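Separin (Saccharomyces cerevisiae, PDB 5U1T) cleaves the SCC1 subunit of cohesin at the onset of anaphase as a caspase-like cysteine protease, and is held inactive by securin for most of the cell cycle. Local coordinates at residues K440-A445 with T486-T491; K413-E418 with I452-C457; C457-Y462 with F474-N479. All coordinates share one frame; numbering follows the deposited sequence.

Contact 1 of 3, residues K440-A445 with T486-T491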
ATOM      1  N   LYS A 440      28.983 -23.236 -13.144  1.00 69.49           N
ATOM      2  CA  LYS A 440      30.095 -23.812 -12.395  1.00 65.66           C
ATOM      3  C   LYS A 440      31.425 -23.606 -13.132  1.00 66.31           C
ATOM      4  O   LYS A 440      32.432 -23.309 -12.486  1.00 68.46           O
ATOM      5  CB  LYS A 440      29.847 -25.299 -12.098  1.00 64.43           C
ATOM      6  CG  LYS A 440      28.471 -25.571 -11.462  1.00 78.34           C
ATOM      7  CD  LYS A 440      28.493 -26.531 -10.243  1.00 83.76           C
ATOM      8  CE  LYS A 440      27.365 -26.178  -9.241  1.00 91.65           C
ATOM      9  NZ  LYS A 440      27.393 -26.995  -7.952  1.00 99.86           N
ATOM     10  N   PHE A 441      31.429 -23.751 -14.465  1.00 65.88           N
ATOM     11  CA  PHE A 441      32.606 -23.420 -15.292  1.00 59.57           C
ATOM     12  C   PHE A 441      33.072 -21.992 -15.017  1.00 63.06           C
ATOM     13  O   PHE A 441      34.212 -21.775 -14.604  1.00 65.39           O
ATOM     14  CB  PHE A 441      32.324 -23.550 -16.803  1.00 59.65           C
ATOM     15  CG  PHE A 441      31.787 -24.890 -17.226  1.00 59.91           C
ATOM     16  CD1 PHE A 441      31.994 -26.026 -16.458  1.00 57.33           C
ATOM     17  CD2 PHE A 441      31.072 -25.009 -18.406  1.00 57.98           C
ATOM     18  CE1 PHE A 441      31.487 -27.241 -16.855  1.00 55.19           C
ATOM     19  CE2 PHE A 441      30.564 -26.228 -18.805  1.00 59.79           C
ATOM     20  CZ  PHE A 441      30.770 -27.341 -18.026  1.00 58.30           C
ATOM     21  N   ILE A 442      32.172 -21.030 -15.248  1.00 65.19           N
ATOM     22  CA  ILE A 442      32.496 -19.615 -15.120  1.00 62.60           C
ATOM     23  C   ILE A 442      33.110 -19.347 -13.765  1.00 60.05           C
ATOM     24  O   ILE A 442      34.158 -18.718 -13.665  1.00 65.19           O
ATOM     25  CB  ILE A 442      31.267 -18.726 -15.331  1.00 58.74           C
ATOM     26  CG1 ILE A 442      30.805 -18.839 -16.780  1.00 54.26           C
ATOM     27  CG2 ILE A 442      31.607 -17.279 -15.025  1.00 56.71           C
ATOM     28  CD1 ILE A 442      29.486 -18.189 -17.055  1.00 61.99           C
ATOM     29  N   SER A 443      32.484 -19.883 -12.731  1.00 63.85           N
ATOM     30  CA  SER A 443      33.021 -19.802 -11.389  1.00 65.73           C
ATOM     31  C   SER A 443      34.445 -20.341 -11.288  1.00 64.36           C
ATOM     32  O   SER A 443      35.240 -19.830 -10.509  1.00 70.20           O
ATOM     33  CB  SER A 443      32.116 -20.561 -10.431  1.00 72.42           C
ATOM     34  OG  SER A 443      30.826 -19.970 -10.410  1.00 77.09           O
ATOM     35  N   SER A 444      34.773 -21.361 -12.079  1.00 68.07           N
ATOM     36  CA  SER A 444      36.069 -22.016 -11.961  1.00 63.85           C
ATOM     37  C   SER A 444      37.162 -21.301 -12.767  1.00 64.38           C
ATOM     38  O   SER A 444      38.356 -21.507 -12.521  1.00 65.23           O
ATOM     39  CB  SER A 444      35.958 -23.482 -12.388  1.00 65.20           C
ATOM     40  OG  SER A 444      35.508 -23.602 -13.729  1.00 67.03           O
ATOM     41  N   ALA A 445      36.751 -20.442 -13.701  1.00 63.99           N
ATOM     42  CA  ALA A 445      37.694 -19.740 -14.567  1.00 62.46           C
ATOM     43  C   ALA A 445      38.659 -18.869 -13.761  1.00 61.91           C
ATOM     44  O   ALA A 445      38.268 -18.256 -12.764  1.00 67.45           O
ATOM     45  CB  ALA A 445      36.948 -18.900 -15.592  1.00 58.14           C
ATOM     46  N   THR A 486      25.915 -12.206 -14.061  1.00 61.34           N
ATOM     47  CA  THR A 486      26.154 -11.444 -12.827  1.00 64.90           C
ATOM     48  C   THR A 486      27.494 -11.781 -12.157  1.00 66.83           C
ATOM     49  O   THR A 486      28.053 -10.979 -11.402  1.00 67.77           O
ATOM     50  CB  THR A 486      25.036 -11.701 -11.827  1.00 65.73           C
ATOM     51  OG1 THR A 486      24.913 -13.120 -11.641  1.00 71.36           O
ATOM     52  CG2 THR A 486      23.714 -11.130 -12.335  1.00 58.81           C
ATOM     53  N   ARG A 487      28.003 -12.974 -12.453  1.00 72.68           N
ATOM     54  CA  ARG A 487      29.329 -13.396 -12.005  1.00 69.22           C
ATOM     55  C   ARG A 487      30.461 -12.718 -12.769  1.00 67.15           C
ATOM     56  O   ARG A 487      31.622 -12.836 -12.398  1.00 66.47           O
ATOM     57  CB  ARG A 487      29.470 -14.908 -12.150  1.00 56.73           C
ATOM     58  CG  ARG A 487      28.295 -15.643 -11.593  1.00 67.14           C
ATOM     59  CD  ARG A 487      28.467 -17.119 -11.741  1.00 72.23           C
ATOM     60  NE  ARG A 487      29.110 -17.705 -10.571  1.00 80.04           N
ATOM     61  CZ  ARG A 487      28.493 -17.899  -9.409  1.00 84.09           C
ATOM     62  NH1 ARG A 487      27.215 -17.530  -9.267  1.00 83.19           N
ATOM     63  NH2 ARG A 487      29.155 -18.448  -8.388  1.00 84.87           N
ATOM     64  N   LEU A 488      30.138 -12.023 -13.850  1.00 67.79           N
ATOM     65  CA  LEU A 488      31.191 -11.432 -14.661  1.00 61.15           C
ATOM     66  C   LEU A 488      31.594 -10.087 -14.121  1.00 65.72           C
ATOM     67  O   LEU A 488      32.662  -9.577 -14.457  1.00 74.57           O
ATOM     68  CB  LEU A 488      30.746 -11.290 -16.105  1.00 61.74           C
ATOM     69  CG  LEU A 488      30.363 -12.607 -16.757  1.00 61.32           C
ATOM     70  CD1 LEU A 488      29.748 -12.286 -18.096  1.00 55.83           C
ATOM     71  CD2 LEU A 488      31.576 -13.509 -16.879  1.00 58.13           C
ATOM     72  N   LYS A 489      30.722  -9.509 -13.303  1.00 68.99           N
ATOM     73  CA  LYS A 489      30.971  -8.200 -12.720  1.00 70.65           C
ATOM     74  C   LYS A 489      31.483  -7.177 -13.755  1.00 69.02           C
ATOM     75  O   LYS A 489      32.574  -6.629 -13.612  1.00 72.06           O
ATOM     76  CB  LYS A 489      31.967  -8.340 -11.557  1.00 78.02           C
ATOM     77  CG  LYS A 489      31.320  -8.791 -10.231  1.00 78.95           C
ATOM     78  CD  LYS A 489      32.279  -9.611  -9.365  1.00 80.25           C
ATOM     79  CE  LYS A 489      33.711  -9.065  -9.407  1.00 84.65           C
ATOM     80  NZ  LYS A 489      34.620  -9.700  -8.382  1.00 86.25           N
ATOM     81  N   ILE A 490      30.703  -6.935 -14.806  1.00 67.07           N
ATOM     82  CA  ILE A 490      31.103  -5.972 -15.826  1.00 68.37           C
ATOM     83  C   ILE A 490      30.252  -4.701 -15.713  1.00 70.59           C
ATOM     84  O   ILE A 490      29.061  -4.751 -15.368  1.00 66.77           O
ATOM     85  CB  ILE A 490      31.005  -6.577 -17.254  1.00 63.81           C
ATOM     86  CG1 ILE A 490      29.587  -6.467 -17.810  1.00 61.55           C
ATOM     87  CG2 ILE A 490      31.491  -8.034 -17.264  1.00 65.97           C
ATOM     88  CD1 ILE A 490      29.371  -7.258 -19.067  1.00 62.12           C
ATOM     89  N   THR A 491      30.875  -3.555 -15.972  1.00 69.04           N
ATOM     90  CA  THR A 491      30.220  -2.271 -15.731  1.00 65.63           C
ATOM     91  C   THR A 491      30.107  -1.445 -17.002  1.00 70.89           C
ATOM     92  O   THR A 491      29.556  -0.346 -16.975  1.00 74.68           O
ATOM     93  CB  THR A 491      30.965  -1.437 -14.650  1.00 70.52           C
ATOM     94  OG1 THR A 491      32.341  -1.266 -15.022  1.00 66.87           O
ATOM     95  CG2 THR A 491      30.889  -2.129 -13.294  1.00 63.33           C
TER
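Ser443 OG sits in the fork of the Arg487 guanidinium, taking one weak hydrogen bond from Arg487 NE at 2.8 Å and a second weak one from Arg487 NH2 to Ser443 OG at 3.0 Å. The N-H...O angles, 125° and 121°, are both well short of straight, as expected when a single oxygen is shared by two N-H groups of the same fork. The hydroxyl lies oblique to the guanidinium plane. With its oxygen beside its own backbone N, Ser443 also hydrogen-bonds to Glu439 O one turn earlier, so OG is held by Arg487 across the contact and by Glu439 within its own helix. The remaining end of the arginine, NH1, forms a salt bridge with the Glu439 carboxylate, the stronger polar tie here. Arg487 gets there by running straight out to CD and then bending at chi3 (91°), which swings the guanidinium across the serine. A leucine here would probably leave the Glu439 carboxylate without its cation and Ser443 OG without its two N-H donors. Beneath this polar layer the contact becomes apolar: Ile442 CG2 lies 4.2 Å from Leu488 CD2, and the same methyl is 4.3 Å from Arg487 CB, the aliphatic root of the arginine. The contact thus joins the last turn of helix 431-444 to the loop that follows helix 470-485. Ile442 also packs on Cys484 of that helix and on Ile454 of helix 448-458, while Leu488 rests on Phe455, so helix 448-458 closes the apolar side.

Contact 2 of 3, residues K413-E418 with I452-C457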
ATOM      1  N   LYS A 413      38.023 -26.245 -23.438  1.00 60.42           N
ATOM      2  CA  LYS A 413      37.690 -27.510 -24.076  1.00 63.94           C
ATOM      3  C   LYS A 413      36.421 -28.105 -23.457  1.00 59.89           C
ATOM      4  O   LYS A 413      35.593 -28.700 -24.143  1.00 60.99           O
ATOM      5  CB  LYS A 413      38.858 -28.496 -23.984  1.00 69.39           C
ATOM      6  CG  LYS A 413      38.906 -29.466 -25.158  1.00 67.33           C
ATOM      7  CD  LYS A 413      39.837 -30.632 -24.914  1.00 73.91           C
ATOM      8  CE  LYS A 413      39.890 -31.584 -26.134  1.00 77.29           C
ATOM      9  NZ  LYS A 413      38.515 -32.052 -26.536  1.00 72.13           N
ATOM     10  N   THR A 414      36.268 -27.919 -22.157  1.00 64.46           N
ATOM     11  CA  THR A 414      35.087 -28.386 -21.446  1.00 64.68           C
ATOM     12  C   THR A 414      33.805 -27.687 -21.920  1.00 62.95           C
ATOM     13  O   THR A 414      32.840 -28.351 -22.304  1.00 63.76           O
ATOM     14  CB  THR A 414      35.258 -28.177 -19.932  1.00 68.05           C
ATOM     15  OG1 THR A 414      36.378 -28.950 -19.475  1.00 69.74           O
ATOM     16  CG2 THR A 414      33.979 -28.572 -19.167  1.00 62.54           C
ATOM     17  N   ALA A 415      33.801 -26.355 -21.879  1.00 60.84           N
ATOM     18  CA  ALA A 415      32.696 -25.542 -22.379  1.00 56.01           C
ATOM     19  C   ALA A 415      32.236 -25.986 -23.762  1.00 61.49           C
ATOM     20  O   ALA A 415      31.049 -26.206 -24.009  1.00 63.05           O
ATOM     21  CB  ALA A 415      33.106 -24.069 -22.416  1.00 63.45           C
ATOM     22  N   ASN A 416      33.186 -26.125 -24.673  1.00 62.14           N
ATOM     23  CA  ASN A 416      32.833 -26.446 -26.043  1.00 56.74           C
ATOM     24  C   ASN A 416      32.231 -27.829 -26.203  1.00 57.47           C
ATOM     25  O   ASN A 416      31.333 -28.019 -27.010  1.00 53.10           O
ATOM     26  CB  ASN A 416      34.041 -26.301 -26.941  1.00 61.12           C
ATOM     27  CG  ASN A 416      33.662 -25.861 -28.321  1.00 59.05           C
ATOM     28  OD1 ASN A 416      32.645 -25.202 -28.516  1.00 52.67           O
ATOM     29  ND2 ASN A 416      34.467 -26.238 -29.300  1.00 60.85           N
ATOM     30  N   LEU A 417      32.712 -28.793 -25.430  1.00 59.02           N
ATOM     31  CA  LEU A 417      32.158 -30.134 -25.513  1.00 59.74           C
ATOM     32  C   LEU A 417      30.733 -30.125 -24.999  1.00 64.58           C
ATOM     33  O   LEU A 417      29.861 -30.823 -25.529  1.00 61.55           O
ATOM     34  CB  LEU A 417      33.002 -31.123 -24.725  1.00 63.02           C
ATOM     35  CG  LEU A 417      32.613 -32.584 -24.925  1.00 65.17           C
ATOM     36  CD1 LEU A 417      32.510 -32.888 -26.389  1.00 59.48           C
ATOM     37  CD2 LEU A 417      33.632 -33.475 -24.268  1.00 66.44           C
ATOM     38  N   GLU A 418      30.516 -29.330 -23.951  1.00 66.77           N
ATOM     39  CA  GLU A 418      29.189 -29.083 -23.408  1.00 63.77           C
ATOM     40  C   GLU A 418      28.270 -28.552 -24.505  1.00 61.69           C
ATOM     41  O   GLU A 418      27.209 -29.119 -24.768  1.00 61.36           O
ATOM     42  CB  GLU A 418      29.272 -28.093 -22.237  1.00 71.14           C
ATOM     43  CG  GLU A 418      27.983 -27.921 -21.464  1.00 72.56           C
ATOM     44  CD  GLU A 418      27.342 -29.263 -21.106  1.00 75.00           C
ATOM     45  OE1 GLU A 418      27.945 -30.043 -20.326  1.00 76.91           O
ATOM     46  OE2 GLU A 418      26.230 -29.544 -21.614  1.00 79.88           O
ATOM     47  N   ILE A 452      34.591 -14.112 -18.625  1.00 54.45           N
ATOM     48  CA  ILE A 452      33.857 -13.523 -19.731  1.00 58.72           C
ATOM     49  C   ILE A 452      34.021 -14.359 -21.005  1.00 55.64           C
ATOM     50  O   ILE A 452      33.139 -14.432 -21.843  1.00 57.34           O
ATOM     51  CB  ILE A 452      34.306 -12.079 -19.983  1.00 59.26           C
ATOM     52  CG1 ILE A 452      34.004 -11.231 -18.756  1.00 60.64           C
ATOM     53  CG2 ILE A 452      33.566 -11.480 -21.168  1.00 57.98           C
ATOM     54  CD1 ILE A 452      34.181  -9.759 -18.991  1.00 59.89           C
ATOM     55  N   GLU A 453      35.153 -15.025 -21.130  1.00 66.92           N
ATOM     56  CA  GLU A 453      35.429 -15.841 -22.306  1.00 62.73           C
ATOM     57  C   GLU A 453      34.551 -17.082 -22.336  1.00 57.73           C
ATOM     58  O   GLU A 453      33.921 -17.385 -23.354  1.00 59.15           O
ATOM     59  CB  GLU A 453      36.896 -16.225 -22.316  1.00 63.18           C
ATOM     60  CG  GLU A 453      37.521 -16.313 -23.681  1.00 66.08           C
ATOM     61  CD  GLU A 453      39.032 -16.245 -23.583  1.00 73.32           C
ATOM     62  OE1 GLU A 453      39.710 -17.282 -23.823  1.00 74.58           O
ATOM     63  OE2 GLU A 453      39.529 -15.143 -23.236  1.00 75.40           O
ATOM     64  N   ILE A 454      34.521 -17.790 -21.206  1.00 60.10           N
ATOM     65  CA  ILE A 454      33.672 -18.964 -21.034  1.00 58.46           C
ATOM     66  C   ILE A 454      32.208 -18.579 -21.223  1.00 60.03           C
ATOM     67  O   ILE A 454      31.419 -19.351 -21.771  1.00 60.31           O
ATOM     68  CB  ILE A 454      33.872 -19.604 -19.647  1.00 61.30           C
ATOM     69  CG1 ILE A 454      35.300 -20.150 -19.520  1.00 63.61           C
ATOM     70  CG2 ILE A 454      32.821 -20.682 -19.379  1.00 58.36           C
ATOM     71  CD1 ILE A 454      35.696 -21.126 -20.624  1.00 64.96           C
ATOM     72  N   PHE A 455      31.856 -17.383 -20.804  1.00 57.85           N
ATOM     73  CA  PHE A 455      30.480 -16.950 -20.856  1.00 56.86           C
ATOM     74  C   PHE A 455      29.984 -16.913 -22.273  1.00 57.87           C
ATOM     75  O   PHE A 455      28.837 -17.188 -22.545  1.00 54.33           O
ATOM     76  CB  PHE A 455      30.309 -15.577 -20.227  1.00 59.79           C
ATOM     77  CG  PHE A 455      28.915 -15.065 -20.309  1.00 57.00           C
ATOM     78  CD1 PHE A 455      27.926 -15.632 -19.562  1.00 52.97           C
ATOM     79  CD2 PHE A 455      28.595 -14.049 -21.162  1.00 52.74           C
ATOM     80  CE1 PHE A 455      26.642 -15.186 -19.659  1.00 51.65           C
ATOM     81  CE2 PHE A 455      27.312 -13.600 -21.268  1.00 54.17           C
ATOM     82  CZ  PHE A 455      26.337 -14.169 -20.510  1.00 52.57           C
ATOM     83  N   SER A 456      30.874 -16.585 -23.186  1.00 57.61           N
ATOM     84  CA  SER A 456      30.518 -16.351 -24.565  1.00 59.48           C
ATOM     85  C   SER A 456      30.297 -17.621 -25.343  1.00 55.14           C
ATOM     86  O   SER A 456      29.703 -17.606 -26.394  1.00 56.19           O
ATOM     87  CB  SER A 456      31.610 -15.552 -25.237  1.00 55.22           C
ATOM     88  OG  SER A 456      31.073 -14.470 -25.929  1.00 58.71           O
ATOM     89  N   CYS A 457      30.812 -18.720 -24.833  1.00 57.72           N
ATOM     90  CA  CYS A 457      30.522 -20.012 -25.375  1.00 55.73           C
ATOM     91  C   CYS A 457      29.087 -20.355 -25.103  1.00 55.33           C
ATOM     92  O   CYS A 457      28.491 -21.089 -25.844  1.00 58.11           O
ATOM     93  CB  CYS A 457      31.439 -21.059 -24.766  1.00 56.58           C
ATOM     94  SG  CYS A 457      33.185 -20.845 -25.107  1.00 59.09           S
TER
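Ala415 and Ile454 meet where two helices of the α-helical domain, 408-425 and 448-458, pack directly on each other. Ile454 is worth following outward. Its CB stays back, 5.3 Å from Ala415 CB. Of the two branches, CG2 comes to 4.6 Å from Ala415 CB, a loose approach at best. CG1 is again farther off, and it is the last atom that makes the contact: with chi2 at -55° the chain bends instead of running straight, and CD1 arrives 4.3 Å from the Ala415 methyl. Ile454 also packs on Leu411 and Leu412, a turn earlier on the same partner helix. One turn on, Cys457 approaches the same methyl, and here the backbones are nearest, with the CA atoms of Ala415 and Cys457 6.7 Å apart. A side chain no larger than a methyl suits that spacing, and CB of Ala415 points toward the opposing helix. Phe438 of helix 431-444 also packs on Ala415. The contact is small, purely apolar and buried, and the Ala415 methyl is what both Ile454 and Cys457 touch. Cys457 CB stands 4.2 Å from Ala415 CB, and its sulfur, turned beside its own backbone N, lies at the same 4.2 Å: Cys457 SG to Ala415 CB.

Contact 3 of 3, residues C457-Y462 with F474-N479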
ATOM      1  N   CYS A 457      30.812 -18.720 -24.833  1.00 57.72           N
ATOM      2  CA  CYS A 457      30.522 -20.012 -25.375  1.00 55.73           C
ATOM      3  C   CYS A 457      29.087 -20.355 -25.103  1.00 55.33           C
ATOM      4  O   CYS A 457      28.491 -21.089 -25.844  1.00 58.11           O
ATOM      5  CB  CYS A 457      31.439 -21.059 -24.766  1.00 56.58           C
ATOM      6  SG  CYS A 457      33.185 -20.845 -25.107  1.00 59.09           S
ATOM      7  N   LEU A 458      28.516 -19.815 -24.045  1.00 59.09           N
ATOM      8  CA  LEU A 458      27.142 -20.120 -23.737  1.00 52.39           C
ATOM      9  C   LEU A 458      26.229 -19.054 -24.272  1.00 52.43           C
ATOM     10  O   LEU A 458      25.178 -19.339 -24.761  1.00 51.38           O
ATOM     11  CB  LEU A 458      26.969 -20.242 -22.237  1.00 60.52           C
ATOM     12  CG  LEU A 458      25.614 -20.493 -21.595  1.00 59.31           C
ATOM     13  CD1 LEU A 458      24.687 -19.351 -21.897  1.00 61.13           C
ATOM     14  CD2 LEU A 458      24.999 -21.802 -21.980  1.00 55.48           C
ATOM     15  N   PHE A 459      26.626 -17.808 -24.167  1.00 53.02           N
ATOM     16  CA  PHE A 459      25.778 -16.752 -24.678  1.00 52.96           C
ATOM     17  C   PHE A 459      26.062 -16.646 -26.155  1.00 44.73           C
ATOM     18  O   PHE A 459      26.865 -15.829 -26.609  1.00 52.01           O
ATOM     19  CB  PHE A 459      26.007 -15.437 -23.937  1.00 58.23           C
ATOM     20  CG  PHE A 459      24.896 -14.461 -24.097  1.00 51.34           C
ATOM     21  CD1 PHE A 459      23.717 -14.624 -23.401  1.00 52.97           C
ATOM     22  CD2 PHE A 459      25.026 -13.380 -24.950  1.00 53.65           C
ATOM     23  CE1 PHE A 459      22.667 -13.714 -23.541  1.00 52.33           C
ATOM     24  CE2 PHE A 459      23.987 -12.463 -25.099  1.00 54.09           C
ATOM     25  CZ  PHE A 459      22.808 -12.635 -24.397  1.00 56.32           C
ATOM     26  N   ASN A 460      25.386 -17.519 -26.892  1.00 45.68           N
ATOM     27  CA  ASN A 460      25.668 -17.762 -28.306  1.00 47.44           C
ATOM     28  C   ASN A 460      24.381 -18.143 -29.005  1.00 47.93           C
ATOM     29  O   ASN A 460      23.674 -19.034 -28.543  1.00 49.29           O
ATOM     30  CB  ASN A 460      26.736 -18.873 -28.456  1.00 53.25           C
ATOM     31  CG  ASN A 460      27.060 -19.209 -29.909  1.00 46.93           C
ATOM     32  OD1 ASN A 460      26.432 -20.086 -30.512  1.00 46.20           O
ATOM     33  ND2 ASN A 460      28.073 -18.536 -30.458  1.00 45.71           N
ATOM     34  N   VAL A 461      24.085 -17.478 -30.117  1.00 47.42           N
ATOM     35  CA  VAL A 461      22.812 -17.667 -30.805  1.00 41.89           C
ATOM     36  C   VAL A 461      22.488 -19.108 -31.263  1.00 51.95           C
ATOM     37  O   VAL A 461      21.307 -19.457 -31.317  1.00 56.90           O
ATOM     38  CB  VAL A 461      22.717 -16.741 -32.029  1.00 39.47           C
ATOM     39  CG1 VAL A 461      23.601 -17.215 -33.119  1.00 45.75           C
ATOM     40  CG2 VAL A 461      21.300 -16.676 -32.531  1.00 48.06           C
ATOM     41  N   TYR A 462      23.473 -19.958 -31.577  1.00 46.57           N
ATOM     42  CA  TYR A 462      23.124 -21.300 -32.051  1.00 52.94           C
ATOM     43  C   TYR A 462      22.610 -22.116 -30.878  1.00 47.56           C
ATOM     44  O   TYR A 462      22.035 -23.183 -31.057  1.00 46.89           O
ATOM     45  CB  TYR A 462      24.306 -22.015 -32.764  1.00 50.97           C
ATOM     46  CG  TYR A 462      24.648 -21.352 -34.075  1.00 40.15           C
ATOM     47  CD1 TYR A 462      23.847 -21.544 -35.201  1.00 48.08           C
ATOM     48  CD2 TYR A 462      25.726 -20.493 -34.177  1.00 40.91           C
ATOM     49  CE1 TYR A 462      24.133 -20.913 -36.398  1.00 46.61           C
ATOM     50  CE2 TYR A 462      26.007 -19.853 -35.343  1.00 42.35           C
ATOM     51  CZ  TYR A 462      25.222 -20.068 -36.462  1.00 45.07           C
ATOM     52  OH  TYR A 462      25.520 -19.422 -37.645  1.00 51.48           O
ATOM     53  N   PHE A 474      13.397 -15.736 -23.645  1.00 55.47           N
ATOM     54  CA  PHE A 474      13.372 -14.979 -22.427  1.00 58.53           C
ATOM     55  C   PHE A 474      13.863 -15.848 -21.305  1.00 55.84           C
ATOM     56  O   PHE A 474      14.648 -15.454 -20.491  1.00 50.82           O
ATOM     57  CB  PHE A 474      11.964 -14.526 -22.142  1.00 56.46           C
ATOM     58  CG  PHE A 474      11.816 -13.067 -22.170  1.00 55.40           C
ATOM     59  CD1 PHE A 474      12.195 -12.317 -21.100  1.00 56.38           C
ATOM     60  CD2 PHE A 474      11.356 -12.450 -23.281  1.00 52.09           C
ATOM     61  CE1 PHE A 474      12.087 -10.964 -21.125  1.00 54.32           C
ATOM     62  CE2 PHE A 474      11.243 -11.097 -23.323  1.00 58.14           C
ATOM     63  CZ  PHE A 474      11.611 -10.349 -22.240  1.00 52.55           C
ATOM     64  N   ASP A 475      13.384 -17.067 -21.305  1.00 55.35           N
ATOM     65  CA  ASP A 475      13.741 -18.067 -20.342  1.00 55.53           C
ATOM     66  C   ASP A 475      15.235 -18.319 -20.368  1.00 61.66           C
ATOM     67  O   ASP A 475      15.857 -18.408 -19.337  1.00 62.51           O
ATOM     68  CB  ASP A 475      12.978 -19.317 -20.719  1.00 62.66           C
ATOM     69  CG  ASP A 475      13.099 -20.389 -19.728  1.00 65.20           C
ATOM     70  OD1 ASP A 475      13.422 -20.104 -18.585  1.00 70.45           O
ATOM     71  OD2 ASP A 475      12.858 -21.537 -20.089  1.00 77.58           O
ATOM     72  N   PHE A 476      15.808 -18.428 -21.553  1.00 58.34           N
ATOM     73  CA  PHE A 476      17.224 -18.654 -21.698  1.00 55.35           C
ATOM     74  C   PHE A 476      18.057 -17.467 -21.287  1.00 54.33           C
ATOM     75  O   PHE A 476      19.064 -17.614 -20.654  1.00 55.25           O
ATOM     76  CB  PHE A 476      17.554 -18.992 -23.148  1.00 59.80           C
ATOM     77  CG  PHE A 476      19.020 -19.096 -23.420  1.00 55.34           C
ATOM     78  CD1 PHE A 476      19.751 -17.988 -23.708  1.00 55.24           C
ATOM     79  CD2 PHE A 476      19.656 -20.297 -23.366  1.00 58.18           C
ATOM     80  CE1 PHE A 476      21.091 -18.071 -23.931  1.00 54.84           C
ATOM     81  CE2 PHE A 476      20.997 -20.391 -23.595  1.00 57.54           C
ATOM     82  CZ  PHE A 476      21.716 -19.274 -23.873  1.00 56.74           C
ATOM     83  N   CYS A 477      17.624 -16.276 -21.641  1.00 52.52           N
ATOM     84  CA  CYS A 477      18.386 -15.092 -21.335  1.00 57.68           C
ATOM     85  C   CYS A 477      18.340 -14.648 -19.908  1.00 58.88           C
ATOM     86  O   CYS A 477      19.296 -14.112 -19.412  1.00 50.27           O
ATOM     87  CB  CYS A 477      17.940 -13.950 -22.213  1.00 55.29           C
ATOM     88  SG  CYS A 477      18.580 -14.037 -23.872  1.00 61.49           S
ATOM     89  N   GLN A 478      17.220 -14.864 -19.252  1.00 57.98           N
ATOM     90  CA  GLN A 478      17.105 -14.445 -17.880  1.00 62.83           C
ATOM     91  C   GLN A 478      17.895 -15.344 -16.993  1.00 60.95           C
ATOM     92  O   GLN A 478      18.538 -14.892 -16.083  1.00 56.19           O
ATOM     93  CB  GLN A 478      15.667 -14.371 -17.443  1.00 64.94           C
ATOM     94  CG  GLN A 478      15.245 -12.953 -17.170  1.00 64.56           C
ATOM     95  CD  GLN A 478      13.784 -12.773 -17.333  1.00 67.33           C
ATOM     96  OE1 GLN A 478      13.010 -13.628 -16.952  1.00 74.58           O
ATOM     97  NE2 GLN A 478      13.393 -11.669 -17.910  1.00 62.96           N
ATOM     98  N   ASN A 479      17.846 -16.628 -17.269  1.00 59.99           N
ATOM     99  CA  ASN A 479      18.634 -17.567 -16.493  1.00 62.71           C
ATOM    100  C   ASN A 479      20.134 -17.383 -16.698  1.00 64.86           C
ATOM    101  O   ASN A 479      20.917 -17.543 -15.756  1.00 63.82           O
ATOM    102  CB  ASN A 479      18.237 -18.987 -16.831  1.00 65.63           C
ATOM    103  CG  ASN A 479      17.051 -19.436 -16.039  1.00 71.24           C
ATOM    104  OD1 ASN A 479      17.194 -20.147 -15.050  1.00 80.77           O
ATOM    105  ND2 ASN A 479      15.865 -18.994 -16.440  1.00 72.88           N
TER
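Phe476 reaches out from helix 470-485 and brings its para carbon up to Leu458, with Leu458 CD1 3.6 Å from Phe476 CZ. The leucine methyl approaches the ring obliquely. The two side chains slide past each other in opposite directions, each with CG anti to its backbone N (chi1 177° for Leu458). The edge of the Phe476 ring has a different partner: the Leu458 carbonyl oxygen lies in the ring plane, with Leu458 O 3.6 Å from Phe476 CZ. Phe459 meets Phe476 obliquely. Their planes are turned only about 30° apart, yet the rings do not stack; they are displaced and meet loosely by corners, Phe459 CD1 to Phe476 CE1 at 4.4 Å. The next corner of Phe459 faces a thiol, CE1 lying 4.1 Å from Cys477 SG. That sulfur is 5.3 Å from the ring centroid and 69° off the ring normal, an oblique sulfur-aromatic contact. Phe455, Phe496 and two residues of helix 501-509, Met503 and Leu507, also touch the Phe459 ring. Phe459 is itself the centre of an inverse gamma turn where helix 448-458 runs out, and an Asx turn follows at once, Asn460 OD1 accepting from Tyr462 N at 3.1 Å from above its carbonyl plane. All four touching side chains are buried, and what joins the segments is dispersion between aromatic, aliphatic and sulfur surfaces, probably with a faint electrostatic contribution from the carbonyl at the Phe476 edge. Such a contact depends on fit rather than on directed polar bonds.

Overall arrangement
All three contacts lie among consecutive helices and the loop after helix 470-485, away from the probable catalytic cysteine. Contacts 2 and 3 are buried and both use helix 448-458, meeting at Cys457: contact 2 sets its side against helix 408-425, contact 3 fixes its end against helix 470-485. Contact 1 is only partly buried, its polar layer nearer the surface, and it is the one of the three with hydrogen bonds between its segments. Contacts 1 and 2 touch directly, Leu488 packing on Ile452 and Phe441 on Thr414, whereas contacts 1 and 3 stay about 6 Å apart at their nearest atoms. Contact 2 joins methyl groups and a cysteine; contact 3 brings in rings.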